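Local coordinates for protein putative pyridoxamine 5-phosphate-dependent dehydrase, Wbdk (Escherichia coli, PDB 2GMS) that catalyses removal of the C3' hydroxyl from GDP-4-keto-6-deoxy-D-mannose by a coenzyme B6-dependent transamination-deoxygenation, a step in the biosynthesis of L-colitose for the O-antigen, at residues A[6-11]-A[329-334]; A[71-76]-A[204-209]; A[80-85]-A[124-129]; A[112-117]-A[136-141]; A[213-218]-A[250-255]. One frame throughout, in Å; residues are numbered along the deposited sequence.

Interaction 1. Residues A[6-11]-A[329-334]; sequences YPLASS and GIECRP
Tyr-6 and Ile-330 meet in a single beta bridge that joins the N-terminal strip of the chain, ahead of helix 15-27, to the loop following helix 318-327, a helix closed by a Schellman motif at Gly-329. Tyr-6 N donates to Gly-329 O (2.9 Å), and Tyr-6 O accepts from Glu-331 N (3.0 Å), so one residue grips both neighbours of Ile-330. Beside this bridge Ile-330 CG2 packs 3.8 Å from Tyr-6 CB and approaches the near end of the ring obliquely. The phenol itself continues away from 329-334, and its OH is bonded to Gly-372 O.

Glu-331 carries the rest of the contact. Its CB, directed toward 6-11, sits 3.5 Å from Leu-8 CG and 3.6 Å from Tyr-6 O. CG still lies near that carbonyl oxygen. With the chain extended beyond CG (chi2 -173°), CD passes alongside the backbone of Pro-7 and Leu-8. OE1 then accepts a hydrogen bond from Leu-8 N at 2.8 Å, nearly straight (168°), using the anti lone pair, and also rests 3.3 Å from Pro-7 CA. The carboxylate thus extends the polar pairing past the bridge, where backbone no longer meets backbone. Glu-331 probably contributes to the GDP-sugar site shared between the subunits, and this grip is consistent with a fixed position for a substrate-binding residue. Leu-8 lies across the Glu-331 chain, with CD2 against Glu-331 O, while its other methyl, CD1, stops 4.0 Å from Arg-333 CB.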
# COMPACT_ATOMS: atom_id res chain seq x y z
N TYR A 6 -5.70 23.13 23.62
CA TYR A 6 -4.54 23.14 22.75
C TYR A 6 -4.37 21.76 22.13
O TYR A 6 -3.84 20.83 22.77
CB TYR A 6 -3.30 23.49 23.62
CG TYR A 6 -1.98 23.72 22.91
CD1 TYR A 6 -0.97 24.43 23.57
CD2 TYR A 6 -1.69 23.25 21.63
CE1 TYR A 6 0.28 24.67 22.99
CE2 TYR A 6 -0.44 23.45 21.04
CZ TYR A 6 0.55 24.17 21.72
OH TYR A 6 1.78 24.40 21.14
N PRO A 7 -4.84 21.64 20.90
CA PRO A 7 -4.84 20.38 20.19
C PRO A 7 -3.55 20.06 19.51
O PRO A 7 -2.75 20.94 19.15
CB PRO A 7 -5.93 20.51 19.13
CG PRO A 7 -6.16 22.00 18.96
CD PRO A 7 -5.62 22.68 20.20
N LEU A 8 -3.33 18.77 19.34
CA LEU A 8 -2.12 18.35 18.69
C LEU A 8 -2.27 18.64 17.22
O LEU A 8 -1.31 19.08 16.59
CB LEU A 8 -1.86 16.85 18.89
CG LEU A 8 -1.29 16.52 20.26
CD1 LEU A 8 -1.43 15.03 20.52
CD2 LEU A 8 0.18 16.94 20.32
N ALA A 9 -3.48 18.39 16.70
CA ALA A 9 -3.78 18.57 15.27
C ALA A 9 -4.85 19.59 14.88
O ALA A 9 -5.64 20.08 15.68
CB ALA A 9 -4.10 17.23 14.60
N SER A 10 -4.87 19.86 13.57
CA SER A 10 -5.80 20.77 12.97
C SER A 10 -5.89 20.51 11.48
O SER A 10 -5.01 19.89 10.88
CB SER A 10 -5.37 22.21 13.18
OG SER A 10 -4.37 22.58 12.26
N SER A 11 -6.95 21.04 10.88
CA SER A 11 -7.13 20.88 9.46
C SER A 11 -6.42 22.02 8.75
O SER A 11 -6.35 23.15 9.24
CB SER A 11 -8.58 20.78 9.03
OG SER A 11 -8.70 21.02 7.64
N GLY A 329 -6.38 20.70 29.44
CA GLY A 329 -6.95 20.73 28.09
C GLY A 329 -5.91 20.82 26.98
O GLY A 329 -6.15 21.29 25.86
N ILE A 330 -4.70 20.39 27.32
CA ILE A 330 -3.61 20.37 26.39
C ILE A 330 -3.23 18.94 26.03
O ILE A 330 -2.79 18.12 26.87
CB ILE A 330 -2.38 21.11 26.93
CG1 ILE A 330 -2.75 22.47 27.50
CG2 ILE A 330 -1.28 21.20 25.86
CD1 ILE A 330 -1.63 23.12 28.31
N GLU A 331 -3.38 18.67 24.74
CA GLU A 331 -3.00 17.36 24.19
C GLU A 331 -1.47 17.23 24.11
O GLU A 331 -0.75 18.15 23.70
CB GLU A 331 -3.58 17.19 22.78
CG GLU A 331 -5.06 16.84 22.83
CD GLU A 331 -5.65 16.49 21.49
OE1 GLU A 331 -5.34 17.15 20.44
OE2 GLU A 331 -6.48 15.52 21.45
N CYS A 332 -1.00 16.08 24.51
CA CYS A 332 0.44 15.79 24.45
C CYS A 332 0.59 14.33 24.02
O CYS A 332 -0.32 13.51 24.17
CB CYS A 332 1.13 16.10 25.78
SG CYS A 332 0.50 15.13 27.19
N ARG A 333 1.77 14.05 23.48
CA ARG A 333 2.11 12.70 22.82
C ARG A 333 3.59 12.40 23.32
O ARG A 333 4.33 13.29 23.80
CB ARG A 333 1.86 12.78 21.21
CG ARG A 333 2.95 12.13 20.34
CD ARG A 333 2.77 12.39 18.84
NE ARG A 333 3.28 11.27 18.04
CZ ARG A 333 2.99 11.05 16.77
NH1 ARG A 333 1.94 11.64 16.18
NH2 ARG A 333 3.73 10.24 16.00
N PRO A 334 4.01 11.17 23.22
CA PRO A 334 5.40 10.88 23.37
C PRO A 334 6.08 11.43 22.13
O PRO A 334 5.46 11.80 21.14
CB PRO A 334 5.54 9.35 23.35
CG PRO A 334 4.14 8.77 23.25
CD PRO A 334 3.18 9.94 23.32

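Interaction 2. Residues A[71-76]-A[204-209]; sequences FTKKPR and DEEIYH
The guanidinium of Arg-76 has Ile-207 CD1 over the centre of one face, 4.1 Å above the plane, and carboxylates from the start of helix 205-214 at its edge. Glu-206 OE1 stands 3.3 Å from Arg-76 NH2, a salt bridge with a weak, bent hydrogen bond (127°). Asp-204 OD1 is a longer ionic partner, 3.7 Å from Arg-76 NH1. The guanidinium is turned 76° from the Asp-204 carboxylate and is also well tilted from that of Glu-206, so neither pair is coplanar. At another part of the edge lies Thr-72 CB of its own loop.

Glu-206 reaches across as an extended chain, CG anti to the backbone N (chi1 -180°), and this places its second oxygen at the loop backbone. OE2 accepts from Lys-73 N at 2.8 Å on the syn side, somewhat out of the carboxylate plane, a shorter and straighter bond than the one to Arg-76. The ammonium of Lys-73 turns elsewhere, to Val-229 O. Next to the charged groups Thr-72 CG2 touches Ile-207 CG1 at 4.0 Å.

Asp-204 also has a second task: its OD2 accepts from Ile-207 N at 3.0 Å. The contact therefore combines a helix N-cap with a salt-bridge network, joining the first turn of helix 205-214 to the loop between helix 58-68 and strand 82-86.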
# COMPACT_ATOMS: atom_id res chain seq x y z
N PHE A 71 16.58 -3.22 -7.30
CA PHE A 71 16.23 -3.37 -8.71
C PHE A 71 17.01 -2.59 -9.73
O PHE A 71 16.66 -2.67 -10.91
CB PHE A 71 14.72 -3.23 -8.92
CG PHE A 71 13.96 -4.16 -8.01
CD1 PHE A 71 12.95 -3.67 -7.18
CD2 PHE A 71 14.22 -5.53 -7.96
CE1 PHE A 71 12.25 -4.51 -6.32
CE2 PHE A 71 13.52 -6.39 -7.12
CZ PHE A 71 12.53 -5.87 -6.28
N THR A 72 18.02 -1.85 -9.31
CA THR A 72 18.82 -1.09 -10.25
C THR A 72 19.58 -2.12 -11.10
O THR A 72 19.77 -3.25 -10.63
CB THR A 72 19.75 -0.10 -9.51
OG1 THR A 72 20.32 -0.79 -8.42
CG2 THR A 72 18.96 1.09 -8.98
N LYS A 73 19.96 -1.75 -12.34
CA LYS A 73 20.65 -2.68 -13.24
C LYS A 73 21.82 -3.34 -12.56
O LYS A 73 22.05 -4.55 -12.66
CB LYS A 73 20.92 -2.16 -14.64
CG LYS A 73 19.64 -2.05 -15.48
CD LYS A 73 19.02 -3.37 -15.92
CE LYS A 73 17.50 -3.39 -15.84
NZ LYS A 73 16.86 -3.43 -17.16
N LYS A 74 22.50 -2.51 -11.82
CA LYS A 74 23.59 -2.89 -10.96
C LYS A 74 22.98 -2.67 -9.57
O LYS A 74 22.84 -1.52 -9.12
CB LYS A 74 24.75 -1.95 -11.22
CG LYS A 74 26.06 -2.35 -10.56
CD LYS A 74 27.22 -1.47 -11.01
CE LYS A 74 28.57 -1.90 -10.45
NZ LYS A 74 29.55 -2.26 -11.51
N PRO A 75 22.52 -3.75 -8.93
CA PRO A 75 21.87 -3.60 -7.65
C PRO A 75 22.67 -2.80 -6.64
O PRO A 75 23.87 -3.02 -6.45
CB PRO A 75 21.51 -5.00 -7.14
CG PRO A 75 21.58 -5.90 -8.38
CD PRO A 75 22.43 -5.16 -9.40
N ARG A 76 21.98 -1.85 -6.01
CA ARG A 76 22.59 -0.99 -5.02
C ARG A 76 22.66 -1.63 -3.64
O ARG A 76 23.60 -1.38 -2.86
CB ARG A 76 22.08 0.44 -5.04
CG ARG A 76 22.76 1.08 -6.24
CD ARG A 76 22.43 2.53 -6.52
NE ARG A 76 21.82 2.69 -7.85
CZ ARG A 76 21.84 3.83 -8.55
NH1 ARG A 76 22.44 4.92 -8.06
NH2 ARG A 76 21.22 3.85 -9.75
N ASP A 204 17.84 10.79 -9.60
CA ASP A 204 18.28 9.68 -10.40
C ASP A 204 17.20 9.15 -11.35
O ASP A 204 16.15 8.68 -10.93
CB ASP A 204 18.75 8.55 -9.49
CG ASP A 204 19.60 7.56 -10.24
OD1 ASP A 204 20.80 7.49 -10.10
OD2 ASP A 204 18.94 6.81 -11.07
N GLU A 205 17.46 9.20 -12.65
CA GLU A 205 16.49 8.76 -13.64
C GLU A 205 16.18 7.29 -13.60
O GLU A 205 15.04 6.88 -13.80
CB GLU A 205 16.91 9.13 -15.06
CG GLU A 205 15.71 9.09 -16.01
CD GLU A 205 16.14 9.44 -17.40
OE1 GLU A 205 17.31 9.58 -17.71
OE2 GLU A 205 15.14 9.61 -18.23
N GLU A 206 17.21 6.51 -13.38
CA GLU A 206 16.97 5.09 -13.34
C GLU A 206 16.05 4.74 -12.21
O GLU A 206 15.14 3.96 -12.40
CB GLU A 206 18.25 4.28 -13.21
CG GLU A 206 17.93 2.77 -13.18
CD GLU A 206 19.18 1.98 -12.97
OE1 GLU A 206 20.22 2.47 -12.58
OE2 GLU A 206 19.04 0.71 -13.25
N ILE A 207 16.30 5.33 -11.06
CA ILE A 207 15.50 5.12 -9.86
C ILE A 207 14.06 5.61 -10.08
O ILE A 207 13.07 4.94 -9.73
CB ILE A 207 16.23 5.67 -8.62
CG1 ILE A 207 17.29 4.66 -8.19
CG2 ILE A 207 15.28 6.04 -7.45
CD1 ILE A 207 18.18 5.18 -7.09
N TYR A 208 13.94 6.76 -10.72
CA TYR A 208 12.64 7.31 -11.02
C TYR A 208 11.78 6.32 -11.81
O TYR A 208 10.62 6.05 -11.50
CB TYR A 208 12.85 8.63 -11.78
CG TYR A 208 11.58 9.22 -12.32
CD1 TYR A 208 10.53 9.51 -11.45
CD2 TYR A 208 11.43 9.48 -13.68
CE1 TYR A 208 9.33 10.06 -11.93
CE2 TYR A 208 10.25 10.03 -14.17
CZ TYR A 208 9.20 10.32 -13.29
OH TYR A 208 8.03 10.87 -13.77
N HIS A 209 12.37 5.75 -12.85
CA HIS A 209 11.67 4.77 -13.66
C HIS A 209 11.36 3.50 -12.90
O HIS A 209 10.31 2.91 -13.10
CB HIS A 209 12.44 4.45 -14.95
CG HIS A 209 12.51 5.61 -15.88
ND1 HIS A 209 13.36 5.60 -16.99
CD2 HIS A 209 11.84 6.79 -15.84
CE1 HIS A 209 13.17 6.75 -17.60
NE2 HIS A 209 12.27 7.49 -16.94

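Interaction 3. Residues A[80-85]-A[124-129]; sequences GDEIIV and AVTDST
Glu-82 and Thr-129 make the polar core of this contact, at the beginning of the neighbouring parallel strands 82-86 and 129-135 of the central sheet. The hydrogen bond runs from Thr-129 OG1 to Glu-82 OE1, is short at 2.6 Å, and meets the oxygen nearly along its C-O axis. Glu-82 gets there as an extended chain with CG anti to the backbone N (chi1 -171°), while its CB rests 3.5 Å from Ser-128 O.

Within the turn leading into strand 129-135, the same hydroxyl acts as an acceptor: Thr-126 N points at Thr-129 OG1 from 3.0 Å, almost perfectly straight (177°). Thr-126 OG1 in turn accepts from Ser-128 N at 3.0 Å, which makes an ST turn.

The ionic part lies just outside, where Lys-105 NZ forms a salt bridge with Glu-82 OE1 and also donates to Ala-124 O.

Apolar contacts converge on one methyl. Ile-84 CD1 lies 3.7 Å from Thr-129 CG2, 3.8 Å from Val-125 CG2 and 4.2 Å from Ala-124 CB, linking the end of helix 118-124 to the start of the next strand.

Thr-129 thus offers its methyl to Ile-84 and its hydroxyl to Glu-82. The hydroxyl accepts from Thr-126 N and donates its own proton to Glu-82 OE1, an oxygen whose negative charge is probably stabilised by Lys-105.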
# COMPACT_ATOMS: atom_id res chain seq x y z
N GLY A 80 21.23 -8.87 3.52
CA GLY A 80 22.31 -8.94 4.47
C GLY A 80 23.15 -7.68 4.49
O GLY A 80 24.02 -7.52 5.34
N ASP A 81 22.91 -6.76 3.57
CA ASP A 81 23.70 -5.54 3.60
C ASP A 81 23.34 -4.68 4.81
O ASP A 81 22.19 -4.63 5.23
CB ASP A 81 23.55 -4.71 2.33
CG ASP A 81 24.38 -5.21 1.20
OD1 ASP A 81 25.27 -6.04 1.32
OD2 ASP A 81 24.03 -4.64 0.08
N GLU A 82 24.36 -4.02 5.35
CA GLU A 82 24.22 -3.18 6.52
C GLU A 82 23.71 -1.79 6.23
O GLU A 82 24.28 -1.10 5.39
CB GLU A 82 25.56 -3.00 7.27
CG GLU A 82 25.46 -2.31 8.64
CD GLU A 82 26.80 -2.05 9.27
OE1 GLU A 82 27.38 -0.98 9.20
OE2 GLU A 82 27.27 -3.12 9.89
N ILE A 83 22.67 -1.44 7.00
CA ILE A 83 22.08 -0.12 6.94
C ILE A 83 22.02 0.50 8.32
O ILE A 83 21.64 -0.14 9.29
CB ILE A 83 20.75 -0.11 6.22
CG1 ILE A 83 20.17 1.27 6.36
CG2 ILE A 83 19.76 -1.13 6.78
CD1 ILE A 83 19.46 1.63 5.08
N ILE A 84 22.43 1.75 8.41
CA ILE A 84 22.39 2.40 9.71
C ILE A 84 21.13 3.25 9.82
O ILE A 84 20.71 3.87 8.84
CB ILE A 84 23.63 3.26 9.95
CG1 ILE A 84 24.88 2.40 10.21
CG2 ILE A 84 23.41 4.21 11.12
CD1 ILE A 84 26.17 3.20 10.16
N VAL A 85 20.57 3.26 11.04
CA VAL A 85 19.38 4.00 11.42
C VAL A 85 19.46 4.55 12.86
O VAL A 85 20.11 3.98 13.73
CB VAL A 85 18.11 3.15 11.24
CG1 VAL A 85 18.01 2.68 9.82
CG2 VAL A 85 18.10 1.93 12.17
N ALA A 124 30.19 4.46 14.30
CA ALA A 124 29.36 3.41 13.76
C ALA A 124 29.67 3.05 12.32
O ALA A 124 29.46 1.92 11.87
CB ALA A 124 27.89 3.72 13.95
N VAL A 125 30.16 3.99 11.55
CA VAL A 125 30.40 3.64 10.16
C VAL A 125 31.63 2.76 9.95
O VAL A 125 32.70 3.07 10.47
CB VAL A 125 30.43 4.90 9.30
CG1 VAL A 125 30.70 4.56 7.85
CG2 VAL A 125 29.07 5.57 9.39
N THR A 126 31.47 1.68 9.18
CA THR A 126 32.57 0.78 8.86
C THR A 126 32.59 0.53 7.36
O THR A 126 31.83 1.12 6.59
CB THR A 126 32.49 -0.57 9.57
OG1 THR A 126 31.47 -1.31 8.96
CG2 THR A 126 32.19 -0.39 11.04
N ASP A 127 33.47 -0.38 6.94
CA ASP A 127 33.54 -0.69 5.52
C ASP A 127 32.38 -1.56 5.09
O ASP A 127 32.13 -1.73 3.89
CB ASP A 127 34.86 -1.34 5.07
CG ASP A 127 36.03 -0.40 5.16
OD1 ASP A 127 35.96 0.79 4.85
OD2 ASP A 127 37.10 -1.00 5.62
N SER A 128 31.71 -2.11 6.09
CA SER A 128 30.55 -2.94 5.89
C SER A 128 29.30 -2.08 5.68
O SER A 128 28.31 -2.55 5.10
CB SER A 128 30.34 -3.91 7.05
OG SER A 128 31.10 -5.08 6.84
N THR A 129 29.34 -0.83 6.16
CA THR A 129 28.18 0.03 6.01
C THR A 129 27.90 0.34 4.55
O THR A 129 28.74 0.89 3.84
CB THR A 129 28.39 1.33 6.77
OG1 THR A 129 28.73 0.97 8.09
CG2 THR A 129 27.10 2.17 6.74

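Interaction 4. Residues A[112-117]-A[136-141]; sequences NTLNID and NLLGNP
Thr-113 O is gripped by two amides: Asn-140 ND2 donates across the contact at 3.3 Å, and Gln-295 NE2 supplies a second hydrogen bond. The Asn-140 bond lies in the carbonyl plane on a lone pair and only 3° out of the donor's own amide plane. Asn-140 OD1 accepts from Thr-298 N, so both ends of that amide are engaged and its rotation is fixed.

The other bridge is built by Asn-115, whose CG is placed beside its backbone N (chi1 -74°). OD1 receives Leu-137 N at 2.9 Å, straight (169°) and on a lone pair. ND2 donates to Asn-140 O at 2.8 Å, standing well above that carbonyl plane. An ST turn, in which Asn-115 N donates to Thr-113 OG1, shapes the backbone that presents this amide.

Leucines close one side, Leu-114 CB against Leu-137 CD2 at 4.0 Å and Leu-114 CD1 against Leu-138 CD1 at 4.2 Å. These loops follow the sheet strands 103-107 and 129-135.

Buried backbone polar atoms are thus satisfied by asparagine amides with defined orientations. The bonds probably hold the loop that carries Leu-137, about 5 Å from a bound cofactor, and Leu-138, whose N donates to OE1 of Glu-164, a likely cofactor-binding residue.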
# COMPACT_ATOMS: atom_id res chain seq x y z
N ASN A 112 19.92 16.74 22.14
CA ASN A 112 19.53 18.12 21.88
C ASN A 112 18.73 18.32 20.58
O ASN A 112 17.63 18.90 20.56
CB ASN A 112 20.77 19.01 21.91
CG ASN A 112 21.43 18.92 23.27
OD1 ASN A 112 20.84 19.33 24.27
ND2 ASN A 112 22.62 18.34 23.31
N THR A 113 19.29 17.81 19.49
CA THR A 113 18.65 17.90 18.18
C THR A 113 17.58 16.84 17.95
O THR A 113 16.70 16.99 17.10
CB THR A 113 19.71 17.71 17.06
OG1 THR A 113 20.28 16.41 17.20
CG2 THR A 113 20.81 18.76 17.17
N LEU A 114 17.71 15.73 18.68
CA LEU A 114 16.80 14.63 18.55
C LEU A 114 17.07 13.80 17.27
O LEU A 114 16.41 12.81 16.99
CB LEU A 114 15.31 15.03 18.70
CG LEU A 114 14.93 15.78 19.98
CD1 LEU A 114 13.42 15.86 20.12
CD2 LEU A 114 15.45 15.01 21.19
N ASN A 115 18.06 14.22 16.51
CA ASN A 115 18.46 13.52 15.29
C ASN A 115 19.60 12.58 15.62
O ASN A 115 20.04 12.58 16.77
CB ASN A 115 18.83 14.50 14.16
CG ASN A 115 17.59 15.13 13.58
OD1 ASN A 115 16.60 14.41 13.41
ND2 ASN A 115 17.63 16.44 13.29
N ILE A 116 20.06 11.78 14.66
CA ILE A 116 21.15 10.84 14.90
C ILE A 116 22.41 11.51 15.48
O ILE A 116 22.80 12.60 15.07
CB ILE A 116 21.44 10.01 13.63
CG1 ILE A 116 22.17 8.70 13.96
CG2 ILE A 116 22.19 10.83 12.59
CD1 ILE A 116 22.16 7.71 12.79
N ASP A 117 23.01 10.89 16.50
CA ASP A 117 24.20 11.43 17.14
C ASP A 117 25.36 11.35 16.18
O ASP A 117 25.78 10.26 15.77
CB ASP A 117 24.46 10.72 18.47
CG ASP A 117 25.52 11.37 19.32
OD1 ASP A 117 25.47 12.51 19.73
OD2 ASP A 117 26.49 10.55 19.58
N ASN A 136 14.71 13.13 9.51
CA ASN A 136 14.76 14.51 10.00
C ASN A 136 13.62 14.62 10.99
O ASN A 136 12.46 14.70 10.60
CB ASN A 136 14.63 15.52 8.86
CG ASN A 136 15.70 15.28 7.83
OD1 ASN A 136 16.89 15.29 8.17
ND2 ASN A 136 15.31 15.10 6.57
N LEU A 137 13.94 14.54 12.28
CA LEU A 137 12.90 14.52 13.30
C LEU A 137 12.23 15.82 13.68
O LEU A 137 12.89 16.80 13.99
CB LEU A 137 13.40 13.83 14.58
CG LEU A 137 12.39 12.90 15.24
CD1 LEU A 137 12.21 11.61 14.45
CD2 LEU A 137 12.85 12.59 16.67
N LEU A 138 10.90 15.74 13.71
CA LEU A 138 10.04 16.82 14.12
C LEU A 138 10.20 18.13 13.38
O LEU A 138 9.85 19.16 13.91
CB LEU A 138 10.25 17.09 15.61
CG LEU A 138 9.83 15.94 16.54
CD1 LEU A 138 9.90 16.43 17.98
CD2 LEU A 138 8.43 15.44 16.25
N GLY A 139 10.69 18.08 12.16
CA GLY A 139 10.86 19.28 11.38
C GLY A 139 12.31 19.68 11.29
O GLY A 139 12.67 20.52 10.48
N ASN A 140 13.14 19.06 12.13
CA ASN A 140 14.56 19.38 12.25
C ASN A 140 15.50 18.57 11.37
O ASN A 140 15.66 17.36 11.52
CB ASN A 140 15.01 19.29 13.73
CG ASN A 140 16.24 20.08 14.10
OD1 ASN A 140 16.53 21.15 13.53
ND2 ASN A 140 16.97 19.57 15.09
N PRO A 141 16.18 19.25 10.45
CA PRO A 141 17.10 18.57 9.55
C PRO A 141 18.35 18.08 10.26
O PRO A 141 18.76 18.58 11.31
CB PRO A 141 17.53 19.63 8.53
CG PRO A 141 17.20 20.98 9.14
CD PRO A 141 16.17 20.73 10.24

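Interaction 5. Residues A[213-218]-A[250-255]; sequences CIRAHG and NVRPLE. With P0P ([4-(dihydroxymethyl)-5-hydroxy-6-methylpyridin-3-yl]methyl dihydrogen phosphate), chain E.
His-217 and Asn-250 run alongside each other, both ends directed to the phosphate of the hydrated pyridoxal phosphate. Asn-250 ND2 donates to its O3P at 2.9 Å in a nearly straight bond (174°). His-217 CE1 comes within 3.7 Å of the same oxygen, which sits at the ring edge, and within 3.7 Å of Asn-250 CB. Gly-58, Ser-59 and Ser-185 of the second subunit also hydrogen-bond the cofactor.

In the next layer Arg-252 crosses the imidazole, planes 83° apart, with His-217 NE2 over one guanidinium face and 3.8 Å from Arg-252 NH1; both residues are probably part of the L-glutamate site. A water joins His-217 NE2 and Arg-252 NH2 (3.0 Å); its approach to the phosphate is implausibly short and therefore doubtful. Glu-196 of the second subunit forms a salt bridge with Arg-252 and accepts from Asn-250 ND2.

Farther out, an Asx turn, Arg-252 N to Asn-250 OD1 at 3.2 Å, fixes the amide, and Val-251 N donates to Arg-215 O at 2.9 Å as part of the single beta bridge between Ala-216 and Asn-250.

With OD1 tied into its own turn, Asn-250 presents N-H groups to the phosphate and to Glu-196, so a neutral amide links the two subunits at the cofactor.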
# COMPACT_ATOMS: atom_id res chain seq x y z
N CYS A 213 7.43 1.94 -12.06
CA CYS A 213 7.09 0.56 -12.34
C CYS A 213 6.53 -0.23 -11.15
O CYS A 213 5.46 -0.87 -11.23
CB CYS A 213 8.35 -0.11 -12.93
SG CYS A 213 8.21 -1.88 -13.33
N ILE A 214 7.25 -0.17 -10.03
CA ILE A 214 6.90 -0.88 -8.79
C ILE A 214 5.71 -0.35 -8.01
O ILE A 214 5.19 -1.05 -7.15
CB ILE A 214 8.08 -1.19 -7.85
CG1 ILE A 214 8.76 0.06 -7.31
CG2 ILE A 214 9.08 -2.06 -8.59
CD1 ILE A 214 9.85 -0.21 -6.27
N ARG A 215 5.32 0.87 -8.34
CA ARG A 215 4.21 1.56 -7.70
C ARG A 215 2.91 0.96 -8.18
O ARG A 215 1.89 0.97 -7.48
CB ARG A 215 4.17 3.03 -8.13
CG ARG A 215 2.91 3.76 -7.65
CD ARG A 215 2.91 5.27 -7.87
NE ARG A 215 2.98 5.65 -9.28
CZ ARG A 215 2.96 6.91 -9.76
NH1 ARG A 215 2.86 7.99 -8.98
NH2 ARG A 215 3.06 7.11 -11.08
N ALA A 216 2.98 0.48 -9.41
CA ALA A 216 1.81 -0.04 -10.06
C ALA A 216 2.02 -1.32 -10.82
O ALA A 216 2.31 -1.31 -12.01
CB ALA A 216 1.34 1.00 -11.07
N HIS A 217 1.83 -2.41 -10.10
CA HIS A 217 1.87 -3.72 -10.68
C HIS A 217 3.14 -4.21 -11.31
O HIS A 217 3.15 -5.34 -11.81
CB HIS A 217 0.67 -3.95 -11.62
CG HIS A 217 -0.65 -3.48 -11.06
ND1 HIS A 217 -1.30 -4.16 -10.05
CD2 HIS A 217 -1.42 -2.40 -11.40
CE1 HIS A 217 -2.43 -3.50 -9.80
NE2 HIS A 217 -2.53 -2.43 -10.59
N GLY A 218 4.21 -3.43 -11.31
CA GLY A 218 5.42 -3.94 -11.95
C GLY A 218 5.29 -3.97 -13.47
O GLY A 218 5.96 -4.70 -14.18
N ASN A 250 0.90 -2.41 -5.60
CA ASN A 250 -0.13 -1.50 -6.03
C ASN A 250 -0.21 -0.51 -4.88
O ASN A 250 -0.87 -0.80 -3.89
CB ASN A 250 -1.51 -2.03 -6.49
CG ASN A 250 -2.51 -0.90 -6.73
OD1 ASN A 250 -2.15 0.28 -6.70
ND2 ASN A 250 -3.78 -1.23 -6.98
N VAL A 251 0.52 0.59 -4.97
CA VAL A 251 0.49 1.59 -3.92
C VAL A 251 0.12 2.94 -4.51
O VAL A 251 0.60 3.99 -4.05
CB VAL A 251 1.74 1.69 -3.02
CG1 VAL A 251 1.82 0.48 -2.10
CG2 VAL A 251 3.05 1.80 -3.80
N ARG A 252 -0.70 2.91 -5.55
CA ARG A 252 -1.06 4.18 -6.17
C ARG A 252 -1.91 5.05 -5.26
O ARG A 252 -2.68 4.53 -4.47
CB ARG A 252 -1.87 3.93 -7.42
CG ARG A 252 -1.11 3.27 -8.55
CD ARG A 252 -2.04 3.03 -9.75
NE ARG A 252 -3.22 2.24 -9.39
CZ ARG A 252 -3.84 1.35 -10.17
NH1 ARG A 252 -3.46 1.11 -11.42
NH2 ARG A 252 -4.89 0.68 -9.71
N PRO A 253 -1.79 6.38 -5.41
CA PRO A 253 -2.62 7.27 -4.63
C PRO A 253 -3.89 7.50 -5.44
O PRO A 253 -3.96 7.23 -6.64
CB PRO A 253 -1.87 8.61 -4.56
CG PRO A 253 -1.00 8.61 -5.81
CD PRO A 253 -0.82 7.16 -6.22
N LEU A 254 -4.91 8.02 -4.78
CA LEU A 254 -6.13 8.32 -5.50
C LEU A 254 -5.96 9.63 -6.24
O LEU A 254 -5.25 10.56 -5.79
CB LEU A 254 -7.31 8.48 -4.53
CG LEU A 254 -7.73 7.18 -3.86
CD1 LEU A 254 -8.92 7.44 -2.96
CD2 LEU A 254 -8.09 6.16 -4.93
N GLU A 255 -6.63 9.71 -7.37
CA GLU A 255 -6.59 10.95 -8.12
C GLU A 255 -6.98 12.16 -7.25
O GLU A 255 -6.42 13.25 -7.37
CB GLU A 255 -7.49 10.82 -9.34
CG GLU A 255 -7.44 12.09 -10.19
CD GLU A 255 -6.20 12.20 -11.03
OE1 GLU A 255 -5.11 11.72 -10.74
OE2 GLU A 255 -6.43 12.90 -12.11
O3 P0P E . -7.27 -9.66 -11.31
N1 P0P E . -5.50 -10.36 -8.29
C2 P0P E . -6.16 -10.56 -9.42
C2A P0P E . -6.47 -11.94 -9.93
C3 P0P E . -6.59 -9.48 -10.15
C4 P0P E . -6.34 -8.19 -9.70
C4A P0P E . -6.85 -7.01 -10.51
O4A P0P E . -7.85 -7.44 -11.39
O4B P0P E . -5.84 -6.43 -11.27
C5 P0P E . -5.60 -7.98 -8.52
C6 P0P E . -5.24 -9.13 -7.83
C5A P0P E . -5.53 -6.69 -8.12
O4P P0P E . -6.44 -5.94 -7.48
P P0P E . -6.12 -4.38 -7.51
O1P P0P E . -6.18 -3.90 -8.90
O2P P0P E . -7.30 -3.67 -6.70
O3P P0P E . -4.67 -4.02 -6.88
O HOH W 1 -5.70 -2.10 -10.43

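Two active sites are involved, both formed at the dimer interface. Interactions 1 and 4 border one cofactor: the side chains of Arg-333 and Leu-137 each lie about 5 Å from it, although the contacts themselves do not touch and their centres are 20 Å apart. Interaction 5 serves the other cofactor, its centre 33 Å from that of interaction 1 and 31 Å from that of interaction 4. Interaction 2 holds the first turn of helix 205-214, whose far end leads into interaction 5, with centres 17 Å apart. Interaction 3, away from the sites, meets interaction 4 where Ile-84 CG2 packs 4.1 Å from Ile-116 CD1. Interaction 1 encloses all the others along the chain.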